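Methylmalonyl-CoA carboxyltransferase 5S subunit (Propionibacterium freudenreichii subsp. shermanii, PDB 1RQB) transfers a carboxyl group from the biotin of the 1.3S subunit to pyruvate, forming oxaloacetate, with a cobalt-containing TIM-barrel active site. Local coordinates at residues Met140-Asn145 against Tyr394-Pro398; Arg112-Asp116 against Gln420-Asp424; Thr167-His172 against Arg350-Phe355. All blocks are in the same frame, centred on the assembly; numbering follows the deposited sequence.

Contact 1 (Met140-Asn145 against Tyr394-Pro398); sequences MNDPRN and YGASP
Met140, modelled as selenomethionine, lays its terminal methyl against the backbone of 394-398: Met140 CE sits 3.4 Å from Gly395 O and nearly as close to Ala396 O, and the same methyl meets Tyr394 CB. Bends at the second and third torsions (chi3 -75°) fold the chain round so that the methyl, rather than the selenium, does the touching. One water donates to both Met140 O and Ala396 O and so links the two backbones, while the ring of Pro398 packs on Met140 O through CG.

The polar half of the contact illustrates how one carboxylate can serve two chain segments at once. Asp142 OD2 accepts from Ala396 N at 2.7 Å in an almost straight bond (174°) that arrives from above the carboxylate plane. The same oxygen takes Arg144 NH2 at 3.1 Å on its syn lone pair, within the guanidinium plane, as Arg144 NE reaches across to OD1; this side-on salt bridge fixes the carboxylate's rotation. OD1 also receives Arg144 N, a capping bond at the turn into the helix. With an alanine in place of Asp142, Ala396 N is likely to lose its acceptor, Arg144 N its capping partner and the guanidinium its counter-charge, although Arg144 NH1 would still have Thr419 O. Asn145 ND2 gives a bond of 3.0 Å to Tyr394 O and another to Asp138 OD1. Gly395 passes between these groups, where a beta carbon would run into Asp142 OD2 and Asn145 ND2.

Within the TIM barrel, 140-145 runs from the loop after strand 133-136 into the start of helix 144-155, with Pro143 resting on helix 174-186; facing it, 394-398 lies in the loop between helices 384-390 and 403-413 of the conserved carboxylase region.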
# COMPACT_ATOMS: atom_id res chain seq x y z
N MSE A 140 17.26 -19.60 11.34
CA MSE A 140 16.50 -20.79 11.74
C MSE A 140 15.90 -20.61 13.14
O MSE A 140 15.29 -21.53 13.68
CB MSE A 140 17.43 -22.00 11.74
CG MSE A 140 18.14 -22.20 10.42
SE MSE A 140 17.87 -23.96 9.70
CE MSE A 140 19.06 -24.92 10.90
N ASN A 141 16.06 -19.42 13.71
CA ASN A 141 15.55 -19.09 15.05
C ASN A 141 16.24 -19.94 16.12
O ASN A 141 15.64 -20.25 17.15
CB ASN A 141 14.03 -19.29 15.16
CG ASN A 141 13.25 -18.12 14.63
OD1 ASN A 141 13.74 -16.99 14.59
ND2 ASN A 141 12.01 -18.37 14.22
N ASP A 142 17.49 -20.34 15.89
CA ASP A 142 18.24 -21.10 16.89
C ASP A 142 18.93 -20.08 17.81
O ASP A 142 19.88 -19.41 17.41
CB ASP A 142 19.29 -21.98 16.20
CG ASP A 142 20.05 -22.88 17.17
OD1 ASP A 142 19.98 -22.65 18.40
OD2 ASP A 142 20.73 -23.81 16.68
N PRO A 143 18.46 -19.95 19.06
CA PRO A 143 19.03 -18.99 20.00
C PRO A 143 20.53 -19.16 20.26
O PRO A 143 21.23 -18.19 20.57
CB PRO A 143 18.21 -19.21 21.28
CG PRO A 143 16.94 -19.81 20.78
CD PRO A 143 17.41 -20.75 19.71
N ARG A 144 21.02 -20.39 20.14
CA ARG A 144 22.45 -20.66 20.39
C ARG A 144 23.33 -19.89 19.39
O ARG A 144 24.44 -19.50 19.72
CB ARG A 144 22.72 -22.15 20.28
CG ARG A 144 21.87 -22.96 21.24
CD ARG A 144 22.14 -24.44 21.07
NE ARG A 144 21.91 -24.87 19.70
CZ ARG A 144 22.17 -26.09 19.24
NH1 ARG A 144 22.67 -27.01 20.06
NH2 ARG A 144 21.93 -26.39 17.97
N ASN A 145 22.83 -19.69 18.17
CA ASN A 145 23.60 -18.96 17.15
C ASN A 145 23.57 -17.45 17.42
O ASN A 145 24.33 -16.70 16.82
CB ASN A 145 23.03 -19.21 15.75
CG ASN A 145 23.28 -20.61 15.26
OD1 ASN A 145 24.22 -21.27 15.70
ND2 ASN A 145 22.46 -21.07 14.32
N TYR A 394 24.19 -25.71 10.46
CA TYR A 394 23.65 -24.34 10.51
C TYR A 394 22.93 -24.15 11.85
O TYR A 394 22.41 -23.07 12.14
CB TYR A 394 22.68 -24.07 9.37
CG TYR A 394 23.34 -23.85 8.02
CD1 TYR A 394 22.58 -23.51 6.90
CD2 TYR A 394 24.72 -23.99 7.86
CE1 TYR A 394 23.18 -23.32 5.66
CE2 TYR A 394 25.33 -23.80 6.62
CZ TYR A 394 24.55 -23.47 5.53
OH TYR A 394 25.13 -23.30 4.30
N GLY A 395 22.90 -25.21 12.65
CA GLY A 395 22.22 -25.14 13.93
C GLY A 395 21.01 -26.05 13.97
O GLY A 395 20.83 -26.90 13.10
N ALA A 396 20.17 -25.88 14.99
CA ALA A 396 18.97 -26.72 15.13
C ALA A 396 17.80 -26.12 14.35
O ALA A 396 17.73 -24.91 14.15
CB ALA A 396 18.59 -26.83 16.61
N SER A 397 16.89 -26.99 13.90
CA SER A 397 15.70 -26.54 13.16
C SER A 397 14.55 -26.40 14.16
O SER A 397 14.63 -26.91 15.27
CB SER A 397 15.33 -27.57 12.10
OG SER A 397 16.31 -27.63 11.06
N PRO A 398 13.48 -25.67 13.79
CA PRO A 398 12.35 -25.51 14.70
C PRO A 398 11.74 -26.86 15.08
O PRO A 398 11.26 -27.05 16.19
CB PRO A 398 11.39 -24.64 13.91
CG PRO A 398 12.33 -23.74 13.17
CD PRO A 398 13.38 -24.72 12.66
O HOH W 1 15.71 -23.63 15.51

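Contact 2 (Arg112-Asp116 against Gln420-Asp424); sequences RHYND and QRPAD
Arg421 sends its CG away from the backbone N (chi1 -172°) and then bends at chi3 (66°), which swings the guanidinium round to Asp116, whose own carboxylate leans back beside its backbone N (chi1 -76°). The result is a salt-bridge network in which one arginine joins two aspartates. Asp116 is gripped end-on, each terminal nitrogen to its own oxygen, with the two planes clearly turned against each other: Arg421 NH1 to Asp116 OD1 at 2.9 Å and Arg421 NH2 to Asp116 OD2 at 3.1 Å. Asp424 is held side-on, NE and NH2 converging on the single atom OD1; Arg421 NE lies 2.8 Å from Asp424 OD1. The shared positive charge would be expected to ease the proximity of the two carboxylates.

Asp116 begins helix 116-128 of the barrel, directly after the N-cap residue Asn115, and its OD1 takes a further bond from Gln106 NE2. The methyl of Ala423 lies over the centre of one face of the Arg421 guanidinium, and Ala423 CB also approaches Tyr114 O at 3.9 Å. The His113 ring meets Pro422 obliquely, His113 ND1 3.7 Å from Pro422 CB.

Two waters complete the join. One lies in the plane of the His113 ring, between ND1 and Ala423 N; the second accepts from Asp116 N at 2.9 Å and donates to Ala423 O.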
# COMPACT_ATOMS: atom_id res chain seq x y z
N ARG A 112 29.29 -17.46 6.48
CA ARG A 112 29.38 -18.70 7.27
C ARG A 112 29.46 -18.36 8.76
O ARG A 112 29.53 -17.20 9.16
CB ARG A 112 30.66 -19.47 6.92
CG ARG A 112 31.95 -18.69 7.23
CD ARG A 112 33.20 -19.49 6.96
NE ARG A 112 34.43 -18.70 7.10
CZ ARG A 112 35.10 -18.51 8.23
NH1 ARG A 112 34.68 -19.06 9.37
NH2 ARG A 112 36.21 -17.78 8.23
N HIS A 113 29.43 -19.40 9.58
CA HIS A 113 29.59 -19.19 11.03
C HIS A 113 31.06 -18.88 11.28
O HIS A 113 31.94 -19.47 10.65
CB HIS A 113 29.21 -20.45 11.81
CG HIS A 113 27.74 -20.72 11.84
ND1 HIS A 113 27.08 -21.10 12.99
CD2 HIS A 113 26.79 -20.64 10.87
CE1 HIS A 113 25.79 -21.24 12.73
NE2 HIS A 113 25.59 -20.97 11.45
N TYR A 114 31.33 -17.93 12.17
CA TYR A 114 32.72 -17.58 12.50
C TYR A 114 33.02 -17.99 13.94
O TYR A 114 32.12 -18.18 14.76
CB TYR A 114 32.96 -16.07 12.37
CG TYR A 114 32.84 -15.58 10.96
CD1 TYR A 114 31.61 -15.23 10.42
CD2 TYR A 114 33.96 -15.54 10.13
CE1 TYR A 114 31.49 -14.86 9.09
CE2 TYR A 114 33.85 -15.18 8.80
CZ TYR A 114 32.61 -14.84 8.28
OH TYR A 114 32.49 -14.52 6.96
N ASN A 115 34.32 -18.14 14.23
CA ASN A 115 34.76 -18.45 15.59
C ASN A 115 34.35 -17.28 16.48
O ASN A 115 34.27 -16.14 16.02
CB ASN A 115 36.29 -18.66 15.61
CG ASN A 115 36.87 -18.66 17.01
OD1 ASN A 115 37.14 -17.60 17.58
ND2 ASN A 115 37.06 -19.85 17.59
N ASP A 116 34.08 -17.57 17.74
CA ASP A 116 33.62 -16.56 18.72
C ASP A 116 34.49 -15.30 18.74
O ASP A 116 33.97 -14.21 18.95
CB ASP A 116 33.57 -17.17 20.13
CG ASP A 116 32.35 -18.09 20.33
OD1 ASP A 116 31.39 -18.01 19.53
OD2 ASP A 116 32.35 -18.89 21.30
N GLN A 420 25.10 -29.89 18.36
CA GLN A 420 25.56 -28.80 19.23
C GLN A 420 25.83 -27.56 18.37
O GLN A 420 25.90 -27.64 17.15
CB GLN A 420 26.82 -29.23 19.98
CG GLN A 420 27.35 -28.23 21.01
CD GLN A 420 26.29 -27.81 22.03
OE1 GLN A 420 25.52 -26.88 21.81
NE2 GLN A 420 26.25 -28.52 23.16
N ARG A 421 25.96 -26.42 19.03
CA ARG A 421 26.22 -25.15 18.33
C ARG A 421 27.44 -25.32 17.43
O ARG A 421 28.52 -25.69 17.90
CB ARG A 421 26.49 -24.05 19.37
CG ARG A 421 26.59 -22.64 18.78
CD ARG A 421 27.03 -21.64 19.84
NE ARG A 421 28.40 -21.94 20.27
CZ ARG A 421 29.35 -21.03 20.37
NH1 ARG A 421 29.09 -19.75 20.10
NH2 ARG A 421 30.59 -21.40 20.70
N PRO A 422 27.29 -25.05 16.13
CA PRO A 422 28.38 -25.18 15.16
C PRO A 422 29.71 -24.50 15.50
O PRO A 422 30.78 -25.07 15.29
CB PRO A 422 27.77 -24.62 13.87
CG PRO A 422 26.33 -24.99 14.00
CD PRO A 422 26.03 -24.69 15.45
N ALA A 423 29.64 -23.29 16.05
CA ALA A 423 30.85 -22.51 16.35
C ALA A 423 31.70 -23.19 17.43
O ALA A 423 32.86 -22.83 17.62
CB ALA A 423 30.49 -21.09 16.78
N ASP A 424 31.12 -24.14 18.16
CA ASP A 424 31.87 -24.88 19.20
C ASP A 424 33.04 -25.63 18.55
O ASP A 424 34.04 -25.92 19.20
CB ASP A 424 30.97 -25.93 19.86
CG ASP A 424 30.12 -25.37 20.99
OD1 ASP A 424 29.91 -24.13 21.03
OD2 ASP A 424 29.64 -26.18 21.82
O HOH W 2 27.34 -21.35 15.69
O HOH W 3 33.82 -20.33 18.47

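Contact 3 (Thr167-His172 against Arg350-Phe355); sequences TISPVH and RKAAGF
Arg350 reaches out with its chain fully extended and donates from NH1 to Ile168 O at 3.0 Å (161°), the acceptor lying close to the guanidinium plane. NH2 makes a weak, bent bond (129°) to Thr167 OG1, which comes from the opposing direction. Further partners hold the group's rotation: NE donates to Pro356 O, and NH1 also bonds to Gln317 OE1. The CB of Ser169 lies over one guanidinium face.

Next to this, Ser169 OG sits 2.6 Å from His172 ND1 in a hydrogen bond and accepts from Val171 N, an ST turn inside the type I beta turn of 169-172. The bond to ND1 holds the histidine ring, and Thr167 CG2 packs over the centre of its face, 3.4 Å above the plane.

Across the contact stands the end of helix 339-352, closed by a Schellman motif: Phe355 N bonds to Arg350 O and Gly354 N to Lys351 O, with Gly354 at positive phi as the C-prime residue. What is joined is therefore a helix terminus of the carboxylase region and the barrel loop between strand 159-163 and helix 174-186.

The cap places Phe355 against the turn. Pro170 CD makes a CH-pi contact over one face of its ring, 4.0 Å from the centroid, and Lys351 CA covers the opposite face off-centre. Val171 packs obliquely at the CB and CD1 side, Val171 CG2 3.7 Å from Phe355 CB and its CG1 beside CD1. Phe355 O, buried without a hydrogen-bonding partner, faces the edge of the His172 ring, 3.3 Å from His172 CE1.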
# COMPACT_ATOMS: atom_id res chain seq x y z
N THR A 167 7.07 -16.91 11.10
CA THR A 167 6.72 -17.69 9.90
C THR A 167 5.42 -18.44 10.19
O THR A 167 4.92 -18.42 11.31
CB THR A 167 7.84 -18.70 9.48
OG1 THR A 167 7.45 -19.35 8.26
CG2 THR A 167 8.05 -19.76 10.55
N ILE A 168 4.86 -19.04 9.15
CA ILE A 168 3.66 -19.87 9.31
C ILE A 168 4.06 -21.29 8.92
O ILE A 168 4.66 -21.51 7.87
CB ILE A 168 2.49 -19.37 8.42
CG1 ILE A 168 2.00 -18.00 8.92
CG2 ILE A 168 1.34 -20.36 8.48
CD1 ILE A 168 0.95 -17.37 8.04
N SER A 169 3.78 -22.24 9.80
CA SER A 169 4.09 -23.65 9.52
C SER A 169 3.38 -24.51 10.57
O SER A 169 2.96 -24.01 11.61
CB SER A 169 5.60 -23.94 9.60
OG SER A 169 5.96 -24.31 10.91
N PRO A 170 3.27 -25.81 10.30
CA PRO A 170 2.61 -26.74 11.22
C PRO A 170 3.21 -26.75 12.63
O PRO A 170 2.53 -27.13 13.59
CB PRO A 170 2.77 -28.09 10.53
CG PRO A 170 2.76 -27.73 9.07
CD PRO A 170 3.65 -26.49 9.05
N VAL A 171 4.46 -26.33 12.78
CA VAL A 171 5.09 -26.39 14.11
C VAL A 171 5.25 -25.00 14.74
O VAL A 171 5.73 -24.90 15.87
CB VAL A 171 6.47 -27.09 14.06
CG1 VAL A 171 6.29 -28.54 13.60
CG2 VAL A 171 7.42 -26.33 13.14
N HIS A 172 4.87 -23.93 14.06
CA HIS A 172 5.02 -22.62 14.71
C HIS A 172 3.69 -22.22 15.36
O HIS A 172 2.64 -22.25 14.71
CB HIS A 172 5.50 -21.57 13.71
CG HIS A 172 6.94 -21.76 13.33
ND1 HIS A 172 7.34 -22.64 12.34
CD2 HIS A 172 8.08 -21.28 13.88
CE1 HIS A 172 8.66 -22.69 12.31
NE2 HIS A 172 9.13 -21.87 13.23
N ARG A 350 10.98 -28.32 2.80
CA ARG A 350 10.97 -27.49 4.02
C ARG A 350 10.72 -28.37 5.24
O ARG A 350 11.40 -28.25 6.26
CB ARG A 350 9.88 -26.42 3.94
CG ARG A 350 9.90 -25.51 5.16
CD ARG A 350 8.83 -24.44 5.15
NE ARG A 350 9.00 -23.58 6.32
CZ ARG A 350 8.05 -22.80 6.82
NH1 ARG A 350 6.84 -22.77 6.27
NH2 ARG A 350 8.30 -22.07 7.90
N LYS A 351 9.73 -29.25 5.14
CA LYS A 351 9.38 -30.16 6.24
C LYS A 351 10.58 -31.04 6.59
O LYS A 351 10.90 -31.23 7.76
CB LYS A 351 8.20 -31.05 5.83
CG LYS A 351 7.85 -32.13 6.84
CD LYS A 351 6.67 -32.97 6.35
CE LYS A 351 6.36 -34.12 7.30
NZ LYS A 351 6.14 -33.66 8.69
N ALA A 352 11.25 -31.57 5.57
CA ALA A 352 12.41 -32.44 5.80
C ALA A 352 13.50 -31.69 6.57
O ALA A 352 14.20 -32.27 7.40
CB ALA A 352 12.96 -32.94 4.47
N ALA A 353 13.63 -30.39 6.30
CA ALA A 353 14.67 -29.57 6.94
C ALA A 353 14.24 -29.08 8.32
O ALA A 353 14.93 -28.28 8.94
CB ALA A 353 15.02 -28.40 6.04
N GLY A 354 13.09 -29.53 8.80
CA GLY A 354 12.64 -29.10 10.11
C GLY A 354 11.83 -27.81 10.17
O GLY A 354 11.79 -27.15 11.21
N PHE A 355 11.21 -27.45 9.05
CA PHE A 355 10.35 -26.26 8.94
C PHE A 355 11.08 -24.96 9.28
O PHE A 355 10.61 -24.17 10.10
CB PHE A 355 9.13 -26.39 9.85
CG PHE A 355 8.14 -27.41 9.37
CD1 PHE A 355 7.92 -28.57 10.10
CD2 PHE A 355 7.44 -27.21 8.19
CE1 PHE A 355 7.01 -29.53 9.65
CE2 PHE A 355 6.54 -28.16 7.73
CZ PHE A 355 6.33 -29.32 8.47

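In the fold
From the N terminus the chain passes 112-116, 140-145 and 167-172, which lie after three successive barrel strands, 99-103, 133-136 and 159-163, the first two reaching into the helices that follow. It meets their partners in reverse order: 350-355 closes contact 3, 394-398 closes contact 1 and 420-424 closes contact 2. The three closures are thus nested without crossing, contact 3 innermost, and together they fasten the carboxylase region to the connections after three neighbouring barrel strands. Contact 1 is the middle piece. It meets contact 3 through Ser397 OG and Ala353 O, a probable hydrogen bond, and contact 2 where the carbonyl O of Arg144 packs on Arg421 CD; contacts 2 and 3 stay about 13 Å apart at their nearest atoms.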